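Local coordinates for protein TbpB (Actinobacillus pleuropneumoniae, PDB 3HOL) that probably binds host transferrin at the bacterial surface, as the lipoprotein part of a two-component receptor through which the pathogen acquires iron, at residues S67-P72 with S97-Y102; G124-T129 with K193-V198; T284-S289 with N494-A499; I307-S312 with N316-E321; P429-D434 with V465-V470. One frame throughout, in Å; residues are numbered along the deposited sequence.

Interaction 1. Residues S67-P72 with S97-Y102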
# COMPACT_ATOMS: atom_id res chain seq x y z
N SER A 67 5.87 30.09 3.47
CA SER A 67 6.70 31.17 4.03
C SER A 67 6.42 32.54 3.42
O SER A 67 6.72 33.55 4.04
CB SER A 67 8.19 30.86 3.85
OG SER A 67 8.56 30.99 2.48
N LYS A 68 5.86 32.59 2.21
CA LYS A 68 5.53 33.86 1.55
C LYS A 68 4.11 34.32 1.82
O LYS A 68 3.70 35.38 1.32
CB LYS A 68 5.70 33.74 0.01
CG LYS A 68 7.13 33.46 -0.51
CD LYS A 68 7.02 32.66 -1.83
CE LYS A 68 8.21 32.81 -2.79
NZ LYS A 68 9.48 32.33 -2.16
N TYR A 69 3.32 33.54 2.56
CA TYR A 69 1.91 33.90 2.80
C TYR A 69 1.80 35.05 3.78
O TYR A 69 2.62 35.19 4.67
CB TYR A 69 1.17 32.70 3.41
CG TYR A 69 0.93 31.54 2.48
CD1 TYR A 69 1.43 31.53 1.17
CD2 TYR A 69 0.22 30.41 2.94
CE1 TYR A 69 1.23 30.42 0.33
CE2 TYR A 69 -0.00 29.31 2.11
CZ TYR A 69 0.52 29.32 0.81
OH TYR A 69 0.32 28.25 -0.02
N ASN A 70 0.77 35.86 3.65
CA ASN A 70 0.54 36.95 4.61
C ASN A 70 0.44 36.49 6.04
O ASN A 70 1.02 37.10 6.92
CB ASN A 70 -0.69 37.76 4.21
CG ASN A 70 -0.47 38.51 2.91
OD1 ASN A 70 -1.15 38.27 1.91
ND2 ASN A 70 0.50 39.39 2.90
N TYR A 71 -0.32 35.42 6.27
CA TYR A 71 -0.44 34.79 7.58
C TYR A 71 -0.43 33.29 7.35
O TYR A 71 -1.50 32.73 7.08
CB TYR A 71 -1.75 35.22 8.26
CG TYR A 71 -1.78 34.84 9.72
CD1 TYR A 71 -1.46 35.80 10.71
CD2 TYR A 71 -2.09 33.53 10.12
CE1 TYR A 71 -1.48 35.45 12.07
CE2 TYR A 71 -2.09 33.17 11.47
CZ TYR A 71 -1.80 34.13 12.43
OH TYR A 71 -1.81 33.77 13.76
N PRO A 72 0.77 32.65 7.42
CA PRO A 72 0.81 31.21 7.12
C PRO A 72 -0.01 30.46 8.15
O PRO A 72 0.17 30.67 9.37
CB PRO A 72 2.30 30.83 7.24
CG PRO A 72 3.07 32.23 7.13
CD PRO A 72 2.09 33.22 7.73
N SER A 97 -3.70 38.23 -5.98
CA SER A 97 -3.57 37.08 -6.88
C SER A 97 -2.61 36.01 -6.35
O SER A 97 -2.43 34.99 -6.99
CB SER A 97 -3.12 37.58 -8.25
OG SER A 97 -1.87 38.24 -8.12
N ASN A 98 -1.99 36.21 -5.19
CA ASN A 98 -1.12 35.17 -4.65
C ASN A 98 -1.99 33.93 -4.35
O ASN A 98 -3.21 34.02 -4.33
CB ASN A 98 -0.33 35.66 -3.46
CG ASN A 98 0.89 36.52 -3.87
OD1 ASN A 98 1.20 36.68 -5.06
ND2 ASN A 98 1.58 37.03 -2.89
N GLU A 99 -1.36 32.78 -4.17
CA GLU A 99 -2.12 31.54 -3.96
C GLU A 99 -2.77 31.51 -2.58
O GLU A 99 -2.25 32.13 -1.66
CB GLU A 99 -1.22 30.33 -4.15
CG GLU A 99 -0.12 30.17 -3.13
CD GLU A 99 0.66 28.85 -3.36
OE1 GLU A 99 0.47 28.20 -4.41
OE2 GLU A 99 1.44 28.47 -2.48
N LYS A 100 -3.91 30.84 -2.48
CA LYS A 100 -4.57 30.64 -1.17
C LYS A 100 -3.98 29.46 -0.32
O LYS A 100 -3.91 29.54 0.92
CB LYS A 100 -6.09 30.49 -1.38
CG LYS A 100 -6.89 30.08 -0.14
CD LYS A 100 -6.91 31.17 0.98
CE LYS A 100 -7.85 30.73 2.08
NZ LYS A 100 -7.96 31.78 3.13
N GLY A 101 -3.58 28.37 -0.99
CA GLY A 101 -2.98 27.21 -0.30
C GLY A 101 -3.49 25.87 -0.81
O GLY A 101 -3.90 25.72 -1.99
N TYR A 102 -3.45 24.88 0.09
CA TYR A 102 -3.63 23.48 -0.27
C TYR A 102 -4.35 22.71 0.82
O TYR A 102 -4.27 23.07 2.00
CB TYR A 102 -2.27 22.80 -0.53
CG TYR A 102 -1.44 23.49 -1.59
CD1 TYR A 102 -1.52 23.08 -2.91
CD2 TYR A 102 -0.60 24.58 -1.27
CE1 TYR A 102 -0.78 23.70 -3.90
CE2 TYR A 102 0.14 25.23 -2.27
CZ TYR A 102 0.04 24.77 -3.57
OH TYR A 102 0.73 25.39 -4.59
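The carboxylate oxygen E99 OE2 is gripped by two donors: the hydroxyl of Y69, with Y69 OH to E99 OE2 at 2.7 Å, and the amide nitrogen of N65, just before segment 67-72. The contact lies beside the five-stranded antiparallel sheet that precedes the N-lobe barrel, probably the N-lobe handle domain, where the loop before its outermost strand, 72-74, meets the turn ahead of its central strand, 101-107. Y69 meets the oxygen at the ring's edge, in the ring plane, whereas the hydroxyl lies 49° out of the carboxylate plane; ring and carboxylate are turned 74° apart. The arm of E99 also passes obliquely across the phenol, with E99 CG 3.7 Å from Y69 CE1. Its CG sits between the backbone N and the carbonyl carbon (chi1 67°) and the chain then runs extended, which carries the acid across to the tyrosine. The other oxygen takes a weak bond within its own segment, Y102 OH to E99 OE1 at 2.8 Å, so two phenols share one carboxylate. K100 turns away and forms a salt bridge to D163, while the acid of D91 receives the backbone N-H groups of N70 and Y71. Under the phenol tip the backbone of G101 approaches closely, its CA 3.5 Å from Y69 OH, and the Y102 ring follows with CE2 3.8 Å from that hydroxyl.

Interaction 2. Residues G124-T129 with K193-V198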
# COMPACT_ATOMS: atom_id res chain seq x y z
N GLY A 124 -11.74 11.12 14.36
CA GLY A 124 -10.77 12.14 13.94
C GLY A 124 -11.44 13.38 13.37
O GLY A 124 -12.46 13.83 13.90
N SER A 125 -10.84 13.98 12.33
CA SER A 125 -11.35 15.23 11.78
C SER A 125 -11.52 15.11 10.29
O SER A 125 -11.20 14.08 9.72
CB SER A 125 -10.38 16.40 12.03
OG SER A 125 -9.14 16.16 11.34
N TRP A 126 -12.06 16.15 9.68
CA TRP A 126 -12.04 16.23 8.23
C TRP A 126 -11.81 17.71 7.89
O TRP A 126 -11.92 18.56 8.78
CB TRP A 126 -13.32 15.64 7.61
CG TRP A 126 -14.66 16.38 7.92
CD1 TRP A 126 -15.36 16.37 9.11
CD2 TRP A 126 -15.45 17.14 7.00
NE1 TRP A 126 -16.52 17.12 8.99
CE2 TRP A 126 -16.59 17.60 7.71
CE3 TRP A 126 -15.28 17.51 5.66
CZ2 TRP A 126 -17.56 18.41 7.11
CZ3 TRP A 126 -16.26 18.32 5.06
CH2 TRP A 126 -17.39 18.76 5.80
N ASP A 127 -11.42 17.97 6.65
CA ASP A 127 -11.11 19.30 6.14
C ASP A 127 -11.53 19.29 4.68
O ASP A 127 -11.79 18.22 4.11
CB ASP A 127 -9.60 19.54 6.26
CG ASP A 127 -9.19 19.90 7.70
OD1 ASP A 127 -9.55 21.01 8.12
OD2 ASP A 127 -8.52 19.06 8.36
N PHE A 128 -11.58 20.47 4.05
CA PHE A 128 -12.09 20.59 2.69
C PHE A 128 -11.65 21.88 2.08
O PHE A 128 -11.27 22.84 2.80
CB PHE A 128 -13.65 20.56 2.64
CG PHE A 128 -14.33 21.69 3.42
CD1 PHE A 128 -14.59 22.92 2.82
CD2 PHE A 128 -14.75 21.50 4.73
CE1 PHE A 128 -15.21 23.97 3.55
CE2 PHE A 128 -15.36 22.53 5.46
CZ PHE A 128 -15.59 23.76 4.85
N THR A 129 -11.74 21.91 0.75
CA THR A 129 -11.78 23.20 0.04
C THR A 129 -12.95 23.16 -0.94
O THR A 129 -13.20 22.12 -1.56
CB THR A 129 -10.44 23.59 -0.69
OG1 THR A 129 -10.64 24.80 -1.45
CG2 THR A 129 -9.91 22.46 -1.67
N LYS A 193 -24.12 18.82 13.74
CA LYS A 193 -24.85 18.66 12.51
C LYS A 193 -24.11 17.69 11.58
O LYS A 193 -22.93 17.87 11.32
CB LYS A 193 -24.99 20.03 11.85
CG LYS A 193 -25.75 19.97 10.57
CD LYS A 193 -25.95 21.36 9.98
CE LYS A 193 -26.81 21.26 8.73
NZ LYS A 193 -26.98 22.61 8.17
N THR A 194 -24.83 16.70 11.07
CA THR A 194 -24.27 15.75 10.11
C THR A 194 -24.20 16.38 8.72
O THR A 194 -25.19 16.92 8.23
CB THR A 194 -25.09 14.48 10.08
OG1 THR A 194 -25.15 13.96 11.40
CG2 THR A 194 -24.45 13.41 9.13
N ILE A 195 -23.04 16.28 8.07
CA ILE A 195 -22.85 16.95 6.80
C ILE A 195 -22.82 15.91 5.66
O ILE A 195 -23.43 16.10 4.63
CB ILE A 195 -21.57 17.86 6.79
CG1 ILE A 195 -21.53 18.84 7.99
CG2 ILE A 195 -21.46 18.65 5.46
CD1 ILE A 195 -22.72 19.92 8.04
N TYR A 196 -22.10 14.81 5.88
CA TYR A 196 -22.11 13.68 4.97
C TYR A 196 -22.23 12.40 5.75
O TYR A 196 -21.75 12.30 6.91
CB TYR A 196 -20.79 13.61 4.18
CG TYR A 196 -20.47 14.82 3.32
CD1 TYR A 196 -20.87 14.86 1.98
CD2 TYR A 196 -19.74 15.89 3.83
CE1 TYR A 196 -20.59 15.96 1.17
CE2 TYR A 196 -19.42 16.99 3.01
CZ TYR A 196 -19.88 17.03 1.68
OH TYR A 196 -19.60 18.09 0.84
N THR A 197 -22.80 11.38 5.12
CA THR A 197 -22.57 10.04 5.60
C THR A 197 -21.69 9.38 4.57
O THR A 197 -21.65 9.80 3.41
CB THR A 197 -23.89 9.24 5.77
OG1 THR A 197 -24.62 9.27 4.53
CG2 THR A 197 -24.76 9.87 6.90
N VAL A 198 -20.96 8.36 4.99
CA VAL A 198 -20.05 7.67 4.10
C VAL A 198 -20.26 6.12 4.14
O VAL A 198 -20.73 5.56 5.14
CB VAL A 198 -18.56 7.99 4.41
CG1 VAL A 198 -18.24 9.51 4.31
CG2 VAL A 198 -18.18 7.51 5.73
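W126 reaches from strand 119-133 to I195 and Y196 across the interior of the N-lobe beta barrel, an eight-stranded antiparallel barrel in which two intervening strands, 171-178 and 183-190, separate the segments along the wall. From CB the side chain enters the core with CG between the backbone N and the carbonyl carbon (chi1 65°). This points the six-membered ring at strand 193-203, although the nearest CA atoms, those of W126 and Y196, are 10.9 Å apart. On the five-membered ring NE1 bonds to the carbonyl oxygen of S189, so the buried indole N-H is satisfied and the rotation of the ring is tied to the wall. Farther out, CZ2 of W126 rests 4.1 Å from I195 CB and equally near CG1, while W126 CH2 touches the other branch, I195 CG2, at 4.1 Å. The same end of the indole meets Y196 in an offset edge-to-face pair, the edge of the tyrosine directed at the tryptophan face, with centroids 5.8 Å apart and planes at 89°. Both partners can point inward because I195 and Y196 form a classic beta bulge opposite L188, which places two consecutive side chains on the same surface of the strand. Y171 adds a further edge-to-face ring to W126. At the tip, Y196 CE2 lies 3.9 Å from W126 CH2 and 4.0 Å from W126 CZ3.

Interaction 3. Residues T284-S289 with N494-A499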
# COMPACT_ATOMS: atom_id res chain seq x y z
N THR A 284 23.78 -6.99 0.36
CA THR A 284 25.13 -6.64 0.84
C THR A 284 25.16 -6.80 2.35
O THR A 284 26.16 -7.24 2.92
CB THR A 284 25.53 -5.20 0.48
OG1 THR A 284 24.81 -4.30 1.33
CG2 THR A 284 25.27 -4.86 -0.97
N ASN A 285 24.03 -6.47 3.00
CA ASN A 285 23.87 -6.48 4.45
C ASN A 285 23.09 -7.68 4.99
O ASN A 285 23.14 -7.95 6.19
CB ASN A 285 23.15 -5.19 4.91
CG ASN A 285 23.98 -3.93 4.65
OD1 ASN A 285 25.16 -3.87 5.01
ND2 ASN A 285 23.37 -2.93 4.04
N PHE A 286 22.40 -8.39 4.09
CA PHE A 286 21.50 -9.52 4.47
C PHE A 286 20.52 -9.06 5.55
O PHE A 286 20.29 -9.74 6.55
CB PHE A 286 22.29 -10.80 4.85
CG PHE A 286 23.15 -11.32 3.72
CD1 PHE A 286 22.66 -12.29 2.86
CD2 PHE A 286 24.41 -10.77 3.48
CE1 PHE A 286 23.44 -12.75 1.76
CE2 PHE A 286 25.21 -11.22 2.40
CZ PHE A 286 24.71 -12.22 1.54
N SER A 287 19.94 -7.88 5.33
CA SER A 287 18.95 -7.29 6.22
C SER A 287 17.63 -7.14 5.46
O SER A 287 17.65 -7.05 4.24
CB SER A 287 19.44 -5.93 6.70
OG SER A 287 19.66 -5.08 5.58
N ILE A 288 16.50 -7.10 6.19
CA ILE A 288 15.15 -7.07 5.57
C ILE A 288 14.50 -5.71 5.82
O ILE A 288 14.72 -5.13 6.87
CB ILE A 288 14.27 -8.25 6.06
CG1 ILE A 288 13.05 -8.46 5.15
CG2 ILE A 288 13.83 -8.08 7.52
CD1 ILE A 288 12.64 -9.93 5.02
N SER A 289 13.75 -5.16 4.85
CA SER A 289 12.95 -3.96 5.08
C SER A 289 11.57 -4.08 4.38
O SER A 289 11.43 -4.84 3.42
CB SER A 289 13.68 -2.69 4.65
OG SER A 289 13.83 -2.62 3.25
N ASN A 494 29.94 -17.83 9.86
CA ASN A 494 29.80 -19.14 9.20
C ASN A 494 29.01 -19.13 7.91
O ASN A 494 28.67 -20.20 7.38
CB ASN A 494 29.17 -20.15 10.18
CG ASN A 494 30.04 -20.38 11.40
OD1 ASN A 494 31.24 -20.08 11.36
ND2 ASN A 494 29.45 -20.89 12.49
N GLY A 495 28.70 -17.94 7.39
CA GLY A 495 28.05 -17.82 6.08
C GLY A 495 26.79 -16.98 6.13
O GLY A 495 26.15 -16.87 7.19
N SER A 496 26.40 -16.45 4.98
CA SER A 496 25.20 -15.60 4.85
C SER A 496 24.27 -16.14 3.78
O SER A 496 24.72 -16.73 2.79
CB SER A 496 25.60 -14.16 4.48
OG SER A 496 26.46 -13.61 5.46
N VAL A 497 22.97 -15.89 3.94
CA VAL A 497 22.01 -16.20 2.86
C VAL A 497 20.84 -15.22 2.83
O VAL A 497 20.40 -14.72 3.87
CB VAL A 497 21.47 -17.65 2.97
CG1 VAL A 497 20.95 -17.97 4.37
CG2 VAL A 497 20.38 -17.95 1.86
N GLY A 498 20.35 -14.94 1.63
CA GLY A 498 19.07 -14.27 1.41
C GLY A 498 18.36 -15.04 0.30
O GLY A 498 18.96 -15.37 -0.72
N ALA A 499 17.07 -15.35 0.49
CA ALA A 499 16.40 -16.23 -0.43
C ALA A 499 14.94 -15.84 -0.48
O ALA A 499 14.33 -15.59 0.57
CB ALA A 499 16.54 -17.69 0.05
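F286, which meets S496, V497 and G498, follows a turn in which the carboxylate of D282 receives both the T284 hydroxyl and the N285 backbone N-H. At F286 the main chain takes left-handed helical angles (phi 52°, psi 45°), and with S287 it forms a G1 beta bulge facing D282. The turn probably helps set the phenyl group against strand 495-508. S496 CB stands almost exactly over the centre of one ring face, 3.5 Å from the centroid of F286 and 5° off the normal, a CH-pi contact in which every ring carbon shares. S496 OG, by contrast, leans toward one side of the ring and stays 4.0 Å from F286 CD2. The arrangement joins the two domains of the C lobe, since F286 belongs to the hairpin turn between strands 272-282 and 287-290 of the handle and S496 to a strand of the beta barrel. At the ring's edge the barrel strand offers its backbone: F286 CD1 approaches V497 C at 3.4 Å, and G498 N, near the ring plane, at 3.7 Å. The phenyl edge thus rests against the peptide joining V497 and G498. V497 itself turns its side chain away, onto V386. The F286 ring spans two barrel strands, for it also touches Q385 and S387 of strand 375-387. Beyond it the chain continues into handle strand 287-290, I288 packs on Q487 and H489 of barrel strand 483-492, and the backbone of S289 pairs with K280.

Interaction 4. Residues I307-S312 with N316-E321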
# COMPACT_ATOMS: atom_id res chain seq x y z
N ILE A 307 6.23 0.48 -10.08
CA ILE A 307 6.63 -0.37 -11.21
C ILE A 307 5.54 -1.44 -11.41
O ILE A 307 5.22 -2.17 -10.47
CB ILE A 307 8.01 -1.04 -10.98
CG1 ILE A 307 9.05 0.02 -10.59
CG2 ILE A 307 8.45 -1.82 -12.20
CD1 ILE A 307 10.45 -0.53 -10.29
N LYS A 308 4.95 -1.49 -12.60
CA LYS A 308 3.94 -2.52 -12.89
C LYS A 308 4.66 -3.78 -13.39
O LYS A 308 5.35 -3.76 -14.41
CB LYS A 308 2.89 -2.04 -13.91
CG LYS A 308 2.14 -0.75 -13.55
CD LYS A 308 0.76 -1.02 -12.87
CE LYS A 308 0.02 0.28 -12.39
NZ LYS A 308 0.33 0.76 -10.98
N LEU A 309 4.52 -4.85 -12.63
CA LEU A 309 5.17 -6.11 -12.94
C LEU A 309 4.27 -6.91 -13.87
O LEU A 309 3.50 -7.74 -13.45
CB LEU A 309 5.50 -6.87 -11.64
CG LEU A 309 6.36 -6.11 -10.64
CD1 LEU A 309 6.73 -6.92 -9.40
CD2 LEU A 309 7.65 -5.60 -11.31
N ALA A 310 4.39 -6.67 -15.16
CA ALA A 310 3.67 -7.48 -16.15
C ALA A 310 4.66 -7.79 -17.28
O ALA A 310 5.60 -7.04 -17.52
CB ALA A 310 2.44 -6.73 -16.65
N GLY A 311 4.49 -8.91 -17.96
CA GLY A 311 5.42 -9.24 -19.01
C GLY A 311 5.08 -10.59 -19.57
O GLY A 311 4.31 -11.35 -18.98
N SER A 312 5.68 -10.87 -20.71
CA SER A 312 5.37 -12.05 -21.48
C SER A 312 6.18 -13.21 -21.00
O SER A 312 5.73 -14.36 -21.08
CB SER A 312 5.66 -11.80 -22.97
OG SER A 312 6.90 -11.11 -23.19
N ASN A 316 10.62 -11.30 -16.16
CA ASN A 316 10.69 -10.07 -16.95
C ASN A 316 11.54 -9.03 -16.24
O ASN A 316 11.38 -8.78 -15.02
CB ASN A 316 9.29 -9.49 -17.14
CG ASN A 316 8.37 -10.43 -17.89
OD1 ASN A 316 8.41 -10.50 -19.11
ND2 ASN A 316 7.51 -11.13 -17.16
N LYS A 317 12.44 -8.43 -17.00
CA LYS A 317 13.28 -7.33 -16.54
C LYS A 317 12.63 -5.96 -16.74
O LYS A 317 12.10 -5.66 -17.82
CB LYS A 317 14.62 -7.34 -17.27
CG LYS A 317 15.56 -6.19 -16.85
CD LYS A 317 16.86 -6.13 -17.65
CE LYS A 317 17.60 -7.45 -17.68
NZ LYS A 317 18.68 -7.53 -16.67
N HIS A 318 12.71 -5.11 -15.72
CA HIS A 318 12.17 -3.75 -15.80
C HIS A 318 13.28 -2.79 -15.43
O HIS A 318 13.96 -2.96 -14.41
CB HIS A 318 10.97 -3.58 -14.87
CG HIS A 318 9.83 -4.51 -15.17
ND1 HIS A 318 9.76 -5.79 -14.64
CD2 HIS A 318 8.72 -4.35 -15.91
CE1 HIS A 318 8.65 -6.38 -15.05
NE2 HIS A 318 8.00 -5.52 -15.82
N THR A 319 13.50 -1.80 -16.29
CA THR A 319 14.58 -0.85 -16.11
C THR A 319 13.91 0.50 -16.03
O THR A 319 13.31 0.94 -17.00
CB THR A 319 15.55 -0.90 -17.30
OG1 THR A 319 15.88 -2.26 -17.55
CG2 THR A 319 16.82 -0.12 -17.00
N ILE A 320 13.98 1.12 -14.86
CA ILE A 320 13.21 2.33 -14.58
C ILE A 320 14.10 3.37 -13.90
O ILE A 320 14.88 3.01 -13.03
CB ILE A 320 11.96 2.03 -13.67
CG1 ILE A 320 11.21 0.75 -14.12
CG2 ILE A 320 11.04 3.22 -13.60
CD1 ILE A 320 10.50 0.81 -15.50
N GLU A 321 13.97 4.64 -14.31
CA GLU A 321 14.69 5.76 -13.71
C GLU A 321 13.87 6.33 -12.58
O GLU A 321 12.70 6.68 -12.77
CB GLU A 321 15.00 6.87 -14.72
CG GLU A 321 16.44 6.91 -15.19
CD GLU A 321 16.73 5.83 -16.21
OE1 GLU A 321 17.91 5.65 -16.58
OE2 GLU A 321 15.78 5.15 -16.66
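The imidazole of H318 carries L309 over one face and a backbone carbonyl at its edge. L309 CD2 is 4.2 Å from the ring centroid and 28° off the normal, a CH-pi contact that comes nearest ND1 and CE1. Near the ring plane, H318 NE2 donates a weak hydrogen bond to A310 O, 3.3 Å long with an N-H...O angle of 153°. A second flat group, the amide of N316, has G311 CA over one of its faces, 3.2 Å from N316 OD1 and 3.4 Å from N316 ND2, an approach possible because G311 has no side chain. The amide oxygen accepts the backbone N-H of G313, in the short link between the segments, which helps fix how the amide is turned. These contacts belong to the C-lobe handle domain, where the chain leaves the two-stranded hairpin 299-302/305-308 and doubles back as strand 315-322, the outer strand of a larger antiparallel sheet. The two segments run roughly antiparallel, but side chains rather than paired backbones join them. L309 is the centre of an inverse gamma turn, with A310 N weakly bonded to K308 O, and this kink probably helps present the A310 carbonyl to the histidine. At the other end I307 and I320 run alongside each other head to tail, I307 CD1 lying 4.1 Å from I320 CG1, while I307 CG2 packs on H318 CB. With one long, weak bond as the polar link, the contact probably depends largely on packing of the imidazole and the N316 amide against the chain at 309-311, the isoleucines adding an apolar end.

Interaction 5. Residues P429-D434 with V465-V470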
# COMPACT_ATOMS: atom_id res chain seq x y z
N PRO A 429 18.68 -31.32 -2.54
CA PRO A 429 18.48 -29.86 -2.44
C PRO A 429 19.53 -29.24 -1.55
O PRO A 429 20.02 -29.89 -0.63
CB PRO A 429 17.10 -29.74 -1.80
CG PRO A 429 16.93 -31.02 -1.01
CD PRO A 429 17.60 -32.06 -1.88
N VAL A 430 19.86 -27.98 -1.80
CA VAL A 430 20.78 -27.28 -0.96
C VAL A 430 20.14 -26.81 0.36
O VAL A 430 20.83 -26.72 1.39
CB VAL A 430 21.41 -26.12 -1.70
CG1 VAL A 430 22.29 -26.65 -2.82
CG2 VAL A 430 20.34 -25.22 -2.28
N PHE A 431 18.83 -26.53 0.33
CA PHE A 431 18.11 -26.19 1.56
C PHE A 431 16.86 -27.02 1.68
O PHE A 431 16.21 -27.30 0.68
CB PHE A 431 17.69 -24.71 1.60
CG PHE A 431 18.82 -23.74 1.80
CD1 PHE A 431 19.34 -23.50 3.08
CD2 PHE A 431 19.36 -23.03 0.71
CE1 PHE A 431 20.41 -22.58 3.26
CE2 PHE A 431 20.40 -22.13 0.87
CZ PHE A 431 20.94 -21.90 2.16
N THR A 432 16.51 -27.39 2.90
CA THR A 432 15.18 -27.91 3.19
C THR A 432 14.49 -26.97 4.17
O THR A 432 15.16 -26.20 4.88
CB THR A 432 15.23 -29.37 3.76
OG1 THR A 432 16.00 -29.39 4.96
CG2 THR A 432 15.86 -30.32 2.75
N VAL A 433 13.16 -27.03 4.19
CA VAL A 433 12.32 -26.23 5.05
C VAL A 433 11.34 -27.13 5.81
O VAL A 433 10.72 -28.05 5.23
CB VAL A 433 11.52 -25.18 4.21
CG1 VAL A 433 10.40 -24.47 5.05
CG2 VAL A 433 12.47 -24.18 3.56
N ASP A 434 11.11 -26.81 7.09
CA ASP A 434 10.10 -27.50 7.89
C ASP A 434 9.36 -26.54 8.82
O ASP A 434 9.96 -25.98 9.74
CB ASP A 434 10.72 -28.64 8.69
CG ASP A 434 9.82 -29.14 9.80
OD1 ASP A 434 8.98 -30.03 9.53
OD2 ASP A 434 9.94 -28.65 10.94
N VAL A 465 29.42 -24.50 3.01
CA VAL A 465 28.56 -23.73 3.90
C VAL A 465 27.53 -24.64 4.58
O VAL A 465 27.00 -25.57 3.95
CB VAL A 465 27.81 -22.58 3.17
CG1 VAL A 465 28.78 -21.70 2.45
CG2 VAL A 465 26.74 -23.14 2.20
N LYS A 466 27.25 -24.35 5.84
CA LYS A 466 26.18 -25.04 6.58
C LYS A 466 25.25 -24.03 7.27
O LYS A 466 25.71 -22.99 7.76
CB LYS A 466 26.75 -25.99 7.63
CG LYS A 466 27.73 -26.99 7.03
CD LYS A 466 28.43 -27.80 8.10
CE LYS A 466 29.56 -28.62 7.47
NZ LYS A 466 30.25 -29.50 8.46
N PHE A 467 23.96 -24.34 7.29
CA PHE A 467 22.98 -23.53 8.00
C PHE A 467 22.06 -24.43 8.82
O PHE A 467 21.65 -25.51 8.36
CB PHE A 467 22.15 -22.69 7.00
CG PHE A 467 22.94 -21.61 6.32
CD1 PHE A 467 23.16 -20.38 6.96
CD2 PHE A 467 23.49 -21.82 5.05
CE1 PHE A 467 23.92 -19.37 6.33
CE2 PHE A 467 24.24 -20.81 4.40
CZ PHE A 467 24.45 -19.58 5.05
N ASN A 468 21.78 -24.00 10.05
CA ASN A 468 20.71 -24.60 10.85
C ASN A 468 19.81 -23.55 11.52
O ASN A 468 20.28 -22.45 11.83
CB ASN A 468 21.30 -25.49 11.95
CG ASN A 468 21.96 -26.70 11.39
OD1 ASN A 468 21.33 -27.77 11.28
ND2 ASN A 468 23.22 -26.53 10.95
N ASP A 469 18.54 -23.91 11.73
CA ASP A 469 17.61 -23.07 12.51
C ASP A 469 17.45 -21.62 11.97
O ASP A 469 17.22 -20.67 12.75
CB ASP A 469 17.99 -23.09 14.03
CG ASP A 469 17.11 -24.05 14.89
OD1 ASP A 469 16.14 -24.65 14.37
OD2 ASP A 469 17.37 -24.17 16.12
N VAL A 470 17.57 -21.46 10.65
CA VAL A 470 17.30 -20.17 9.98
C VAL A 470 15.80 -19.95 9.85
O VAL A 470 15.10 -20.80 9.31
CB VAL A 470 17.96 -20.10 8.60
CG1 VAL A 470 17.67 -18.77 7.90
CG2 VAL A 470 19.46 -20.30 8.77
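F431 and F467 hold nearly the same torsions: each CG is anti to the carbonyl carbon and beside the backbone N (chi1 -72° and -69°), and each ring stands roughly perpendicular to its CA-CB-CG plane. From main chains whose CA atoms are 8.5 Å apart at these residues, the two phenyl groups converge in the core. F431 CE1 comes to 3.6 Å from F467 CD2, the nearest pair, and F431 CZ follows at 3.9 Å from that same atom. The F467 atom approaches the F431 ring at its edge, near its plane. The rings are inclined by 40°, with centroids 5.8 Å apart, so the pair is neither a parallel stack nor a T-shaped one. Closer to the backbone, F467 CB is 4.1 Å from F431 CE1, so the base of this side chain takes part as well as its ring. The contact lies inside the C-lobe beta barrel: strand 431-438 supplies one phenyl, and the other comes from the loop that returns to the barrel before strand 470-477. V430 and F431 form a classic beta bulge facing L421, which lets both side chains meet W382 on strand 375-387. The backbone N-H of F467 bonds to the hydroxyl of T448, while its ring reaches V386 and H490. V386 also touches F431. F488 adds an edge-to-face partner for the F431 ring, whose CZ lies 4.1 Å from F467 CE2.

How the interactions relate
The five contacts sample both lobes of the protein. Interactions 1 and 2 belong to the N lobe, their centres 24 Å apart and their nearest atoms about 6 Å, whereas interactions 3, 4 and 5 lie in the C lobe; the centres of interactions 1 and 5 are 61 Å apart. Interactions 2 and 5 are aromatic contacts inside the two beta barrels, each using a classic bulge. Interactions 3 and 5 touch: F467 CE1 packs 3.5 Å from G495 O, and V497 CG2 lies 4.0 Å from F431 CZ. Strand 495-508 thus carries the handle contact on one surface and the barrel core on the other. Interaction 4 is farther along the handle, its centre 25 Å from that of interaction 3.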